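Local coordinates for acetyltransferase of GNAT family (Staphylococcus aureus subsp. aureus Mu50, PDB 3D8P), which probably transfers an acetyl group from acetyl-coenzyme A to an acceptor that is not known, at residues N111-I115 against Y158-K162; G67-L71 against L99-V103; A3-Y9 against F55-N61. All coordinates share one frame; numbering follows the deposited sequence.

Overall arrangement
From the N terminus, the chain first closes a loop at interaction 3, where edge strand 5-8 pairs with strand 54-59, with helices 14-28 and 44-49 in the intervening chain. Strand 65-73 then pairs with the other edge of 54-59, and interaction 2 closes the next loop by laying helix 95-109 on it. Interaction 1 closes last, joining the start of strand 114-119 to the C-terminal strand 155-160. The three loops follow in series; none nests within or crosses another. All reach one mixed sheet. Interaction 2 touches both others, whereas interactions 1 and 3 lie about 23 Å apart between centres.

Interaction 1: N111-I115 against Y158-K162; sequences NIDGI and YRNLK
Backbone bonds join Asp113 and Ile115 to the segment Tyr158-Lys162. Ile115 and Arg159 form an antiparallel hydrogen-bonded pair, Ile115 N giving to Arg159 O and Arg159 N returning to Ile115 O. Where the pairing ends, Asp113 O accepts twice, from Leu161 N and, at 3.2 Å, from Lys162 N. Both donors come from one face of its carbonyl plane, Leu161 N standing 35° out of it. These bonds fasten the C-terminal strand 155-160 beside strand 114-119, and since 155-160 also borders 136-138, the last strand of the chain is inserted between two earlier ones, as in many GNAT folds.

A side-chain hydrogen bond stays within the second segment: Tyr158 OH donates to Asn160 OD1 (2.7 Å) in the carbonyl plane, on a lone pair. With CG anti to the backbone N (chi1 175°), the Tyr158 ring runs beside the Gly114-Ile115 backbone, and its OH comes to 3.5 Å from Gly114 CA, which carries no side chain to hold it off.

Apolar packing falls to Leu161, whose CD1 touches Ile115 CG1 at 4.0 Å and nears Ile112 O, while Cys107 of helix 95-109 adjoins it. Lys162 bends its aliphatic chain across Asp113 CB; opposite charges there may attract weakly, though NZ and Asp113 OD2 remain 5.5 Å apart.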
loop_
_atom_site.group_PDB
_atom_site.type_symbol
_atom_site.label_atom_id
_atom_site.label_comp_id
_atom_site.label_asym_id
_atom_site.label_seq_id
_atom_site.Cartn_x
_atom_site.Cartn_y
_atom_site.Cartn_z
ATOM N N ASN A 111 16.057 8.594 -0.748
ATOM C CA ASN A 111 16.038 9.620 -1.813
ATOM C C ASN A 111 14.924 9.477 -2.860
ATOM O O ASN A 111 15.144 9.673 -4.065
ATOM C CB ASN A 111 17.423 9.694 -2.476
ATOM C CG ASN A 111 18.503 10.099 -1.488
ATOM O OD1 ASN A 111 18.435 11.185 -0.901
ATOM N ND2 ASN A 111 19.493 9.220 -1.277
ATOM N N ILE A 112 13.738 9.107 -2.389
ATOM C CA ILE A 112 12.560 9.011 -3.242
ATOM C C ILE A 112 11.841 10.346 -3.127
ATOM O O ILE A 112 11.562 10.823 -2.031
ATOM C CB ILE A 112 11.667 7.818 -2.867
ATOM C CG1 ILE A 112 12.392 6.516 -3.220
ATOM C CG2 ILE A 112 10.312 7.887 -3.572
ATOM C CD1 ILE A 112 11.711 5.273 -2.684
ATOM N N ASP A 113 11.578 10.949 -4.280
ATOM C CA ASP A 113 10.986 12.271 -4.393
ATOM C C ASP A 113 9.473 12.333 -4.301
ATOM O O ASP A 113 8.905 13.395 -4.007
ATOM C CB ASP A 113 11.420 12.878 -5.726
ATOM C CG ASP A 113 12.890 13.247 -5.728
ATOM O OD1 ASP A 113 13.385 13.595 -4.644
ATOM O OD2 ASP A 113 13.540 13.189 -6.789
ATOM N N GLY A 114 8.809 11.211 -4.522
ATOM C CA GLY A 114 7.358 11.242 -4.556
ATOM C C GLY A 114 6.759 9.881 -4.624
ATOM O O GLY A 114 7.457 8.944 -4.916
ATOM N N ILE A 115 5.444 9.834 -4.411
ATOM C CA ILE A 115 4.659 8.623 -4.328
ATOM C C ILE A 115 3.395 8.771 -5.152
ATOM O O ILE A 115 2.559 9.654 -4.881
ATOM C CB ILE A 115 4.225 8.324 -2.837
ATOM C CG1 ILE A 115 5.437 8.317 -1.890
ATOM C CG2 ILE A 115 3.436 7.003 -2.755
ATOM C CD1 ILE A 115 5.101 8.109 -0.420
ATOM N N TYR A 158 -0.959 11.543 -6.274
ATOM C CA TYR A 158 0.455 11.799 -6.106
ATOM C C TYR A 158 0.698 12.644 -4.847
ATOM O O TYR A 158 -0.024 13.593 -4.552
ATOM C CB TYR A 158 1.078 12.491 -7.339
ATOM C CG TYR A 158 2.539 12.878 -7.139
ATOM C CD1 TYR A 158 3.559 11.962 -7.327
ATOM C CD2 TYR A 158 2.885 14.179 -6.758
ATOM C CE1 TYR A 158 4.908 12.328 -7.118
ATOM C CE2 TYR A 158 4.199 14.551 -6.550
ATOM C CZ TYR A 158 5.215 13.612 -6.731
ATOM O OH TYR A 158 6.526 13.993 -6.550
ATOM N N ARG A 159 1.726 12.246 -4.107
ATOM C CA ARG A 159 2.204 12.988 -2.978
ATOM C C ARG A 159 3.666 13.294 -3.189
ATOM O O ARG A 159 4.474 12.387 -3.361
ATOM C CB ARG A 159 2.062 12.203 -1.675
ATOM C CG ARG A 159 2.679 12.946 -0.496
ATOM C CD ARG A 159 2.190 12.433 0.839
ATOM N NE ARG A 159 2.852 13.148 1.928
ATOM C CZ ARG A 159 2.699 12.870 3.220
ATOM N NH1 ARG A 159 1.916 11.883 3.627
ATOM N NH2 ARG A 159 3.374 13.565 4.117
ATOM N N ASN A 160 3.983 14.575 -3.177
ATOM C CA ASN A 160 5.339 15.075 -3.286
ATOM C C ASN A 160 6.038 15.038 -1.944
ATOM O O ASN A 160 5.496 15.501 -0.937
ATOM C CB ASN A 160 5.344 16.522 -3.749
ATOM C CG ASN A 160 6.689 16.941 -4.314
ATOM O OD1 ASN A 160 7.162 16.362 -5.308
ATOM N ND2 ASN A 160 7.301 17.972 -3.706
ATOM N N LEU A 161 7.246 14.486 -1.932
ATOM C CA LEU A 161 8.042 14.405 -0.705
ATOM C C LEU A 161 9.124 15.476 -0.700
ATOM O O LEU A 161 9.357 16.086 0.325
ATOM C CB LEU A 161 8.673 13.022 -0.557
ATOM C CG LEU A 161 7.682 11.867 -0.616
ATOM C CD1 LEU A 161 8.448 10.533 -0.525
ATOM C CD2 LEU A 161 6.599 12.017 0.462
ATOM N N LYS A 162 9.769 15.671 -1.856
ATOM C CA LYS A 162 10.791 16.717 -2.081
ATOM C C LYS A 162 10.202 18.151 -2.016
ATOM O O LYS A 162 10.525 18.943 -1.135
ATOM C CB LYS A 162 11.479 16.509 -3.453
ATOM C CG LYS A 162 10.470 16.331 -4.614
ATOM C CD LYS A 162 10.919 16.951 -5.925
ATOM C CE LYS A 162 10.031 16.489 -7.084
ATOM N NZ LYS A 162 10.247 17.380 -8.294
#

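Interaction 2: G67-L71 against L99-V103; sequences GTIGL and LLDKV
The flat groups that meet side chains here are peptide planes, one from each segment. Leu99 CD1 lies over one face of the Gly67-Thr68 peptide, 3.6 Å from Thr68 N, and Ile69 CD1 answers by sitting over a face of the Leu99-Leu100 peptide, 3.8 Å from Leu100 N. At their edges, the peptides of the strand are engaged by its neighbours in the sheet: Gly67 bonds to Ala58 and Thr68 to Phe85 through the backbone. Gly67 has no side chain, and Leu99 CD1 comes close to the backbone there.

Around these planes the branched side chains pack together. Ile69 and Leu99 lie alongside each other, pointing opposite ways, with Ile69 CG2 at 4.0 Å from Leu99 CD2. Ile69 holds CG1 anti to the backbone N (chi1 -157°), which carries CD1 to the helix backbone, and both its CD1 and its CG2 touch Val103 CG2. The pair Ile69 CG2 and Val103 CG2, 3.5 Å apart, is closer than two methyl groups normally pack. One turn after Leu99, Val103 reaches further along the strand with its other branch, CG1 meeting Leu71 CD1 at 3.9 Å.

Helix 95-109 thus packs on strand 65-73 in nearly the same direction, the short axes 8.9 Å apart at 26°. The helix is also the connection of a beta-alpha-beta crossover from strand 78-86 to strand 114-119; in GNAT enzymes the loop entering it commonly binds the coenzyme A pyrophosphate. At the flank Lys102 makes a cation-pi contact with Trp56, and Thr68 OG1, on the far side of the strand, bonds to Lys83 O. The side chains that meet are all apolar and every touching residue is buried, so between these two segments close fit and the exclusion of water probably do most of the holding.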
loop_
_atom_site.group_PDB
_atom_site.type_symbol
_atom_site.label_atom_id
_atom_site.label_comp_id
_atom_site.label_asym_id
_atom_site.label_seq_id
_atom_site.Cartn_x
_atom_site.Cartn_y
_atom_site.Cartn_z
ATOM N N GLY A 67 -2.839 -4.357 9.485
ATOM C CA GLY A 67 -2.664 -3.427 8.420
ATOM C C GLY A 67 -1.463 -3.749 7.536
ATOM O O GLY A 67 -0.503 -4.433 7.954
ATOM N N THR A 68 -1.510 -3.242 6.305
ATOM C CA THR A 68 -0.453 -3.488 5.338
ATOM C C THR A 68 -0.184 -2.253 4.497
ATOM O O THR A 68 -1.067 -1.395 4.318
ATOM C CB THR A 68 -0.811 -4.676 4.356
ATOM O OG1 THR A 68 -1.961 -4.336 3.586
ATOM C CG2 THR A 68 -1.073 -5.999 5.122
ATOM N N ILE A 69 1.030 -2.175 3.962
ATOM C CA ILE A 69 1.364 -1.099 3.014
ATOM C C ILE A 69 2.609 -1.508 2.249
ATOM O O ILE A 69 3.581 -1.935 2.834
ATOM C CB ILE A 69 1.564 0.288 3.722
ATOM C CG1 ILE A 69 1.353 1.451 2.752
ATOM C CG2 ILE A 69 2.948 0.386 4.383
ATOM C CD1 ILE A 69 1.436 2.817 3.435
ATOM N N GLY A 70 2.551 -1.380 0.936
ATOM C CA GLY A 70 3.671 -1.670 0.057
ATOM C C GLY A 70 4.099 -0.453 -0.753
ATOM O O GLY A 70 3.328 0.485 -0.953
ATOM N N LEU A 71 5.342 -0.479 -1.213
ATOM C CA LEU A 71 5.866 0.550 -2.084
ATOM C C LEU A 71 6.764 -0.086 -3.111
ATOM O O LEU A 71 7.662 -0.898 -2.762
ATOM C CB LEU A 71 6.686 1.596 -1.308
ATOM C CG LEU A 71 7.109 2.838 -2.113
ATOM C CD1 LEU A 71 6.084 3.966 -2.021
ATOM C CD2 LEU A 71 8.453 3.360 -1.717
ATOM N N LEU A 99 1.280 3.641 9.153
ATOM C CA LEU A 99 1.836 2.910 8.006
ATOM C C LEU A 99 2.416 3.880 6.979
ATOM O O LEU A 99 3.572 3.739 6.576
ATOM C CB LEU A 99 0.776 2.013 7.343
ATOM C CG LEU A 99 0.454 0.725 8.111
ATOM C CD1 LEU A 99 -0.810 0.102 7.585
ATOM C CD2 LEU A 99 1.626 -0.260 8.067
ATOM N N LEU A 100 1.627 4.879 6.585
ATOM C CA LEU A 100 2.073 5.878 5.620
ATOM C C LEU A 100 3.312 6.632 6.077
ATOM O O LEU A 100 4.263 6.797 5.325
ATOM C CB LEU A 100 0.949 6.872 5.332
ATOM C CG LEU A 100 1.142 7.882 4.198
ATOM C CD1 LEU A 100 1.542 7.165 2.916
ATOM C CD2 LEU A 100 -0.144 8.730 4.029
ATOM N N ASP A 101 3.288 7.099 7.316
ATOM C CA ASP A 101 4.433 7.774 7.931
ATOM C C ASP A 101 5.723 6.952 7.843
ATOM O O ASP A 101 6.810 7.510 7.617
ATOM C CB ASP A 101 4.128 8.068 9.414
ATOM C CG ASP A 101 3.140 9.235 9.609
ATOM O OD1 ASP A 101 2.902 10.019 8.658
ATOM O OD2 ASP A 101 2.625 9.381 10.742
ATOM N N LYS A 102 5.598 5.632 8.035
ATOM C CA LYS A 102 6.733 4.719 7.958
ATOM C C LYS A 102 7.291 4.701 6.559
ATOM O O LYS A 102 8.500 4.710 6.360
ATOM C CB LYS A 102 6.310 3.310 8.362
ATOM C CG LYS A 102 7.439 2.278 8.419
ATOM C CD LYS A 102 8.500 2.655 9.416
ATOM C CE LYS A 102 9.450 1.524 9.651
ATOM N NZ LYS A 102 10.580 1.936 10.511
ATOM N N VAL A 103 6.391 4.621 5.587
ATOM C CA VAL A 103 6.751 4.704 4.170
ATOM C C VAL A 103 7.402 6.080 3.869
ATOM O O VAL A 103 8.487 6.126 3.312
ATOM C CB VAL A 103 5.512 4.400 3.230
ATOM C CG1 VAL A 103 5.787 4.753 1.772
ATOM C CG2 VAL A 103 5.103 2.921 3.326
#

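Interaction 3: A3-Y9 against F55-N61; sequences AINIIEY and FWLAINN. With ACT (acetate ion), chain D.
Asn5-Glu8 and Phe55-Ile59 pair as antiparallel strands, their axes 4.5 Å apart at 148°, adding strand 5-8 as the outermost strand of the GNAT sheet. Asn5 with Ile59 and Ile7 with Leu57 are hydrogen-bonded pairs, the shortest link being Leu57 N to Ile7 O at 2.7 Å; Tyr9 N prolongs the ladder to Phe55 O. Beyond its other end, a water joins Ala3 O to Asn61 N.

On one face, Ile6 CD1 packs against Ala58 CB at 3.6 Å, and its CG2 meets Trp56 CB, the two side chains crossing at about a right angle. The opposite face carries Ile7 and Ile59, which touch through their CD1 atoms at 3.7 Å. In both, CG1 lies between the backbone N and the carbonyl carbon (Ile7 chi1 59°), a rotation that brings these ends together; both also touch Tyr13. Tyr9 CB lies beside Phe55 CD1; the Tyr9 OH approaches an acetate, probably from the crystallisation liquor, at a doubtfully short separation.

Glu8 CB adjoins Trp56 CZ3 at 3.8 Å. Nearby, a second water donates to Glu8 OE2, accepts from Phe55 N at 2.9 Å, and sits above the plane of Trp56, over its six-membered ring.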
loop_
_atom_site.group_PDB
_atom_site.type_symbol
_atom_site.label_atom_id
_atom_site.label_comp_id
_atom_site.label_asym_id
_atom_site.label_seq_id
_atom_site.Cartn_x
_atom_site.Cartn_y
_atom_site.Cartn_z
ATOM N N ALA A 3 -0.634 -0.753 21.636
ATOM C CA ALA A 3 -1.536 -1.742 20.995
ATOM C C ALA A 3 -0.956 -2.250 19.666
ATOM O O ALA A 3 -1.035 -3.443 19.391
ATOM C CB ALA A 3 -2.951 -1.144 20.786
ATOM N N ILE A 4 -0.349 -1.356 18.874
ATOM C CA ILE A 4 0.108 -1.666 17.494
ATOM C C ILE A 4 1.591 -1.361 17.219
ATOM O O ILE A 4 2.107 -0.344 17.668
ATOM C CB ILE A 4 -0.772 -0.887 16.474
ATOM C CG1 ILE A 4 -2.248 -1.273 16.650
ATOM C CG2 ILE A 4 -0.329 -1.110 15.045
ATOM C CD1 ILE A 4 -2.529 -2.757 16.614
ATOM N N ASN A 5 2.260 -2.254 16.484
ATOM C CA ASN A 5 3.669 -2.101 16.071
ATOM C C ASN A 5 3.784 -2.263 14.564
ATOM O O ASN A 5 3.017 -3.018 13.979
ATOM C CB ASN A 5 4.521 -3.195 16.699
ATOM C CG ASN A 5 4.140 -3.463 18.116
ATOM O OD1 ASN A 5 4.115 -2.542 18.940
ATOM N ND2 ASN A 5 3.813 -4.727 18.419
ATOM N N ILE A 6 4.754 -1.584 13.957
ATOM C CA ILE A 6 4.995 -1.684 12.516
ATOM C C ILE A 6 6.290 -2.470 12.331
ATOM O O ILE A 6 7.307 -2.112 12.888
ATOM C CB ILE A 6 5.112 -0.292 11.790
ATOM C CG1 ILE A 6 3.931 0.628 12.092
ATOM C CG2 ILE A 6 5.230 -0.452 10.279
ATOM C CD1 ILE A 6 2.620 0.122 11.663
ATOM N N ILE A 7 6.228 -3.541 11.545
ATOM C CA ILE A 7 7.387 -4.355 11.229
ATOM C C ILE A 7 7.500 -4.535 9.718
ATOM O O ILE A 7 6.547 -4.308 8.969
ATOM C CB ILE A 7 7.309 -5.754 11.883
ATOM C CG1 ILE A 7 6.036 -6.503 11.420
ATOM C CG2 ILE A 7 7.420 -5.612 13.419
ATOM C CD1 ILE A 7 6.016 -7.979 11.730
ATOM N N GLU A 8 8.679 -4.925 9.266
ATOM C CA GLU A 8 8.852 -5.267 7.886
ATOM C C GLU A 8 8.222 -6.639 7.691
ATOM O O GLU A 8 8.231 -7.491 8.598
ATOM C CB GLU A 8 10.328 -5.310 7.509
ATOM C CG GLU A 8 10.544 -5.452 5.995
ATOM C CD GLU A 8 11.986 -5.208 5.567
ATOM O OE1 GLU A 8 12.836 -6.107 5.771
ATOM O OE2 GLU A 8 12.255 -4.132 4.982
ATOM N N TYR A 9 7.645 -6.842 6.515
ATOM C CA TYR A 9 7.132 -8.147 6.140
ATOM C C TYR A 9 8.272 -9.171 6.239
ATOM O O TYR A 9 9.408 -8.866 5.890
ATOM C CB TYR A 9 6.612 -8.097 4.703
ATOM C CG TYR A 9 6.341 -9.460 4.082
ATOM C CD1 TYR A 9 5.092 -10.060 4.207
ATOM C CD2 TYR A 9 7.328 -10.139 3.371
ATOM C CE1 TYR A 9 4.833 -11.292 3.668
ATOM C CE2 TYR A 9 7.079 -11.384 2.830
ATOM C CZ TYR A 9 5.818 -11.942 2.970
ATOM O OH TYR A 9 5.539 -13.168 2.438
ATOM N N PHE A 55 7.730 -3.152 2.216
ATOM C CA PHE A 55 6.471 -3.762 2.597
ATOM C C PHE A 55 6.461 -3.880 4.122
ATOM O O PHE A 55 7.301 -4.574 4.729
ATOM C CB PHE A 55 6.199 -5.093 1.876
ATOM C CG PHE A 55 4.750 -5.371 1.728
ATOM C CD1 PHE A 55 3.975 -5.662 2.850
ATOM C CD2 PHE A 55 4.125 -5.262 0.505
ATOM C CE1 PHE A 55 2.628 -5.887 2.746
ATOM C CE2 PHE A 55 2.773 -5.491 0.389
ATOM C CZ PHE A 55 2.015 -5.805 1.511
ATOM N N TRP A 56 5.520 -3.152 4.728
ATOM C CA TRP A 56 5.384 -3.050 6.173
ATOM C C TRP A 56 4.056 -3.632 6.628
ATOM O O TRP A 56 3.050 -3.583 5.901
ATOM C CB TRP A 56 5.469 -1.586 6.623
ATOM C CG TRP A 56 6.706 -0.859 6.172
ATOM C CD1 TRP A 56 6.790 0.061 5.153
ATOM C CD2 TRP A 56 8.033 -0.981 6.711
ATOM N NE1 TRP A 56 8.081 0.507 5.025
ATOM C CE2 TRP A 56 8.865 -0.110 5.967
ATOM C CE3 TRP A 56 8.596 -1.729 7.755
ATOM C CZ2 TRP A 56 10.225 0.032 6.234
ATOM C CZ3 TRP A 56 9.940 -1.598 8.017
ATOM C CH2 TRP A 56 10.749 -0.727 7.247
ATOM N N LEU A 57 4.071 -4.207 7.823
ATOM C CA LEU A 57 2.873 -4.753 8.443
ATOM C C LEU A 57 2.627 -4.051 9.757
ATOM O O LEU A 57 3.547 -3.868 10.549
ATOM C CB LEU A 57 3.042 -6.247 8.742
ATOM C CG LEU A 57 3.461 -7.126 7.572
ATOM C CD1 LEU A 57 3.644 -8.547 8.036
ATOM C CD2 LEU A 57 2.436 -7.032 6.430
ATOM N N ALA A 58 1.378 -3.671 9.988
ATOM C CA ALA A 58 0.941 -3.215 11.296
ATOM C C ALA A 58 0.429 -4.483 11.959
ATOM O O ALA A 58 -0.399 -5.212 11.374
ATOM C CB ALA A 58 -0.146 -2.182 11.181
ATOM N N ILE A 59 0.945 -4.767 13.160
ATOM C CA ILE A 59 0.604 -5.972 13.866
ATOM C C ILE A 59 0.139 -5.662 15.293
ATOM O O ILE A 59 0.565 -4.692 15.914
ATOM C CB ILE A 59 1.799 -6.987 13.859
ATOM C CG1 ILE A 59 3.013 -6.427 14.615
ATOM C CG2 ILE A 59 2.188 -7.368 12.414
ATOM C CD1 ILE A 59 4.131 -7.461 14.887
ATOM N N ASN A 60 -0.734 -6.508 15.813
ATOM C CA ASN A 60 -1.249 -6.324 17.157
ATOM C C ASN A 60 -0.372 -7.062 18.187
ATOM O O ASN A 60 0.730 -7.528 17.861
ATOM C CB ASN A 60 -2.727 -6.745 17.200
ATOM C CG ASN A 60 -2.940 -8.230 16.964
ATOM O OD1 ASN A 60 -1.995 -9.016 16.901
ATOM N ND2 ASN A 60 -4.207 -8.624 16.864
ATOM N N ASN A 61 -0.855 -7.143 19.423
ATOM C CA ASN A 61 -0.131 -7.786 20.523
ATOM C C ASN A 61 0.117 -9.279 20.304
ATOM O O ASN A 61 1.067 -9.844 20.840
ATOM C CB ASN A 61 -0.883 -7.551 21.856
ATOM C CG ASN A 61 -2.255 -8.256 21.908
ATOM O OD1 ASN A 61 -3.073 -8.143 20.986
ATOM N ND2 ASN A 61 -2.503 -8.988 23.000
HETATM C C ACT D . 7.686 -14.686 -0.028
HETATM O O ACT D . 8.476 -13.739 -0.291
HETATM O OXT ACT D . 6.948 -14.487 0.966
HETATM C CH3 ACT D . 7.607 -15.974 -0.825
HETATM O O HOH W 1 -3.265 -5.228 20.222
HETATM O O HOH W 2 9.942 -2.596 3.984
#